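Local coordinates for protein glucosamine-6-phosphate deaminase (Bacillus subtilis, PDB 2BKV) that belongs to the glucosamine-6-phosphate isomerase/6-phosphogluconolactonase family of enzymes and has a Rossmann-like fold, at residues 34-39 with 63-68. Numbering follows the deposited sequence. Where two conformers were deposited one is given.
Sequences LATGGT and TVNLDE. With PGA (2-phosphoglycolic acid), chain C.
Two neighbouring parallel strands of a Rossmann-like fold meet where Leu-34, the last residue of strand 31-34, pairs with Asn-65 of strand 62-69; the loop after Leu-34 leads to the phosphate site. Leu-34 N donates to Val-64 O at 2.8 Å, and Leu-66 N returns a bond to Leu-34 O at 3.1 Å, running nearly straight down the carbonyl (C=O...N 169°). Leu-34 O also receives a CA-H...O contact from Asn-65.

The side chains of Leu-34 and Asn-65 share one face of the sheet. With CG of Leu-34 beside its own backbone N (chi1 -61°), CD1 reaches back to Thr-63 CG2 at 3.7 Å. The Asn-65 amide takes another course: ND2 lies by Leu-34 CB, while OD1 meets the methyl CG2 of Thr-36 at 3.7 Å, the two side chains crossing at about a right angle. Met-84 of helix 80-89 covers Leu-34 and Asn-65. Ala-35 CB instead meets the CD1 branch of Leu-66 at 3.7 Å, and Leu-66 packs further on Gln-129 and Leu-131 of strand 128-131.

Beyond Leu-66 the chains diverge, and in the conformer of Asp-67 given, one water links them, accepting from Thr-36 N and donating to Asp-67 OD2 at 2.7 Å. The loop then turns around the phosphate of 2-phosphoglycolic acid. Gly-37, with a positive phi of 93°, brings its CA close to O2P. Gly-38 N binds O2P, whereas O4P is gripped twice by Thr-39, through N and through OG1, the latter at 2.6 Å. His-138 and Lys-202 also bind the ligand. A glycine-containing loop between a parallel strand and the following helix, here 41-53, offering backbone N-H groups to a phosphate, is characteristic of Rossmann-like folds.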
loop_
_atom_site.group_PDB
_atom_site.type_symbol
_atom_site.label_atom_id
_atom_site.label_comp_id
_atom_site.label_asym_id
_atom_site.label_seq_id
_atom_site.Cartn_x
_atom_site.Cartn_y
_atom_site.Cartn_z
ATOM N N LEU A 34 -1.729 5.052 -1.026
ATOM C CA LEU A 34 -1.596 4.068 -2.063
ATOM C C LEU A 34 -0.457 3.105 -1.794
ATOM O O LEU A 34 0.455 3.375 -0.974
ATOM C CB LEU A 34 -1.356 4.776 -3.382
ATOM C CG LEU A 34 -2.509 5.706 -3.804
ATOM C CD1 LEU A 34 -2.217 6.423 -5.102
ATOM C CD2 LEU A 34 -3.850 4.980 -3.878
ATOM N N ALA A 35 -0.457 2.013 -2.552
ATOM C CA ALA A 35 0.496 0.893 -2.375
ATOM C C ALA A 35 0.953 0.357 -3.726
ATOM O O ALA A 35 0.345 0.658 -4.765
ATOM C CB ALA A 35 -0.155 -0.156 -1.598
ATOM N N THR A 36 2.051 -0.393 -3.700
ATOM C CA THR A 36 2.597 -0.954 -4.939
ATOM C C THR A 36 2.598 -2.470 -4.838
ATOM O O THR A 36 1.836 -3.008 -4.030
ATOM C CB THR A 36 4.001 -0.395 -5.249
ATOM O OG1 THR A 36 4.910 -0.948 -4.327
ATOM C CG2 THR A 36 4.057 1.127 -5.164
ATOM N N GLY A 37 3.351 -3.121 -5.718
ATOM C CA GLY A 37 3.413 -4.558 -5.787
ATOM C C GLY A 37 2.409 -5.134 -6.792
ATOM O O GLY A 37 1.710 -4.398 -7.494
ATOM N N GLY A 38 2.340 -6.461 -6.852
ATOM C CA GLY A 38 1.464 -7.150 -7.767
ATOM C C GLY A 38 -0.005 -6.968 -7.428
ATOM O O GLY A 38 -0.861 -6.873 -8.322
ATOM N N THR A 39 -0.310 -6.962 -6.134
ATOM C CA THR A 39 -1.701 -7.056 -5.735
ATOM C C THR A 39 -2.571 -5.915 -6.265
ATOM O O THR A 39 -3.625 -6.195 -6.838
ATOM C CB THR A 39 -1.851 -7.197 -4.250
ATOM O OG1 THR A 39 -1.038 -8.273 -3.778
ATOM C CG2 THR A 39 -3.258 -7.504 -3.919
ATOM N N THR A 63 -2.186 12.294 -3.151
ATOM C CA THR A 63 -1.838 10.919 -2.768
ATOM C C THR A 63 -0.579 10.869 -1.936
ATOM O O THR A 63 0.324 11.694 -2.102
ATOM C CB THR A 63 -1.735 9.973 -3.992
ATOM O OG1 THR A 63 -0.581 10.288 -4.779
ATOM C CG2 THR A 63 -2.942 10.089 -4.851
ATOM N N VAL A 64 -0.536 9.848 -1.092
ATOM C CA VAL A 64 0.603 9.494 -0.312
ATOM C C VAL A 64 0.897 8.007 -0.487
ATOM O O VAL A 64 0.008 7.196 -0.362
ATOM C CB VAL A 64 0.310 9.946 1.146
ATOM C CG1 VAL A 64 1.001 9.177 2.120
ATOM C CG2 VAL A 64 0.660 11.391 1.316
ATOM N N ASN A 65 2.136 7.670 -0.774
ATOM C CA ASN A 65 2.527 6.273 -0.838
ATOM C C ASN A 65 3.112 5.710 0.457
ATOM O O ASN A 65 3.666 6.440 1.263
ATOM C CB ASN A 65 3.481 5.990 -2.007
ATOM C CG ASN A 65 2.778 5.479 -3.215
ATOM O OD1 ASN A 65 2.841 4.260 -3.548
ATOM N ND2 ASN A 65 2.065 6.361 -3.856
ATOM N N LEU A 66 2.941 4.412 0.634
ATOM C CA LEU A 66 3.440 3.666 1.821
ATOM C C LEU A 66 4.933 3.708 1.988
ATOM O O LEU A 66 5.423 3.874 3.093
ATOM C CB LEU A 66 3.013 2.213 1.779
ATOM C CG LEU A 66 1.572 1.910 2.076
ATOM C CD1 LEU A 66 1.246 0.463 1.725
ATOM C CD2 LEU A 66 1.250 2.171 3.520
ATOM N N ASP A 67 5.663 3.553 0.881
ATOM C CA ASP A 67 7.059 3.220 0.997
ATOM C C ASP A 67 7.861 3.449 -0.265
ATOM O O ASP A 67 7.315 3.697 -1.349
ATOM C CB ASP A 67 7.215 1.793 1.536
ATOM C CG ASP A 67 6.325 0.760 0.831
ATOM O OD1 ASP A 67 6.289 -0.400 1.315
ATOM O OD2 ASP A 67 5.672 1.070 -0.197
ATOM N N GLU A 68 9.170 3.347 -0.102
ATOM C CA GLU A 68 10.103 3.451 -1.210
ATOM C C GLU A 68 11.382 2.722 -0.800
ATOM O O GLU A 68 11.747 2.672 0.376
ATOM C CB GLU A 68 10.394 4.914 -1.557
ATOM C CG GLU A 68 11.432 5.137 -2.690
ATOM C CD GLU A 68 11.021 4.551 -4.045
ATOM O OE1 GLU A 68 11.036 3.302 -4.200
ATOM O OE2 GLU A 68 10.692 5.335 -4.970
HETATM P P PGA C . 2.567 -7.987 -3.470
HETATM O O1P PGA C . 3.297 -7.282 -2.204
HETATM O O2P PGA C . 3.674 -7.887 -4.568
HETATM O O3P PGA C . 2.318 -9.421 -3.028
HETATM O O4P PGA C . 1.305 -7.160 -3.688
HETATM C C2 PGA C . 2.677 -7.373 -0.927
HETATM C C1 PGA C . 3.419 -6.492 0.040
HETATM O O1 PGA C . 4.788 -6.859 0.073
HETATM O O HOH W 1 3.606 -0.405 -1.083
#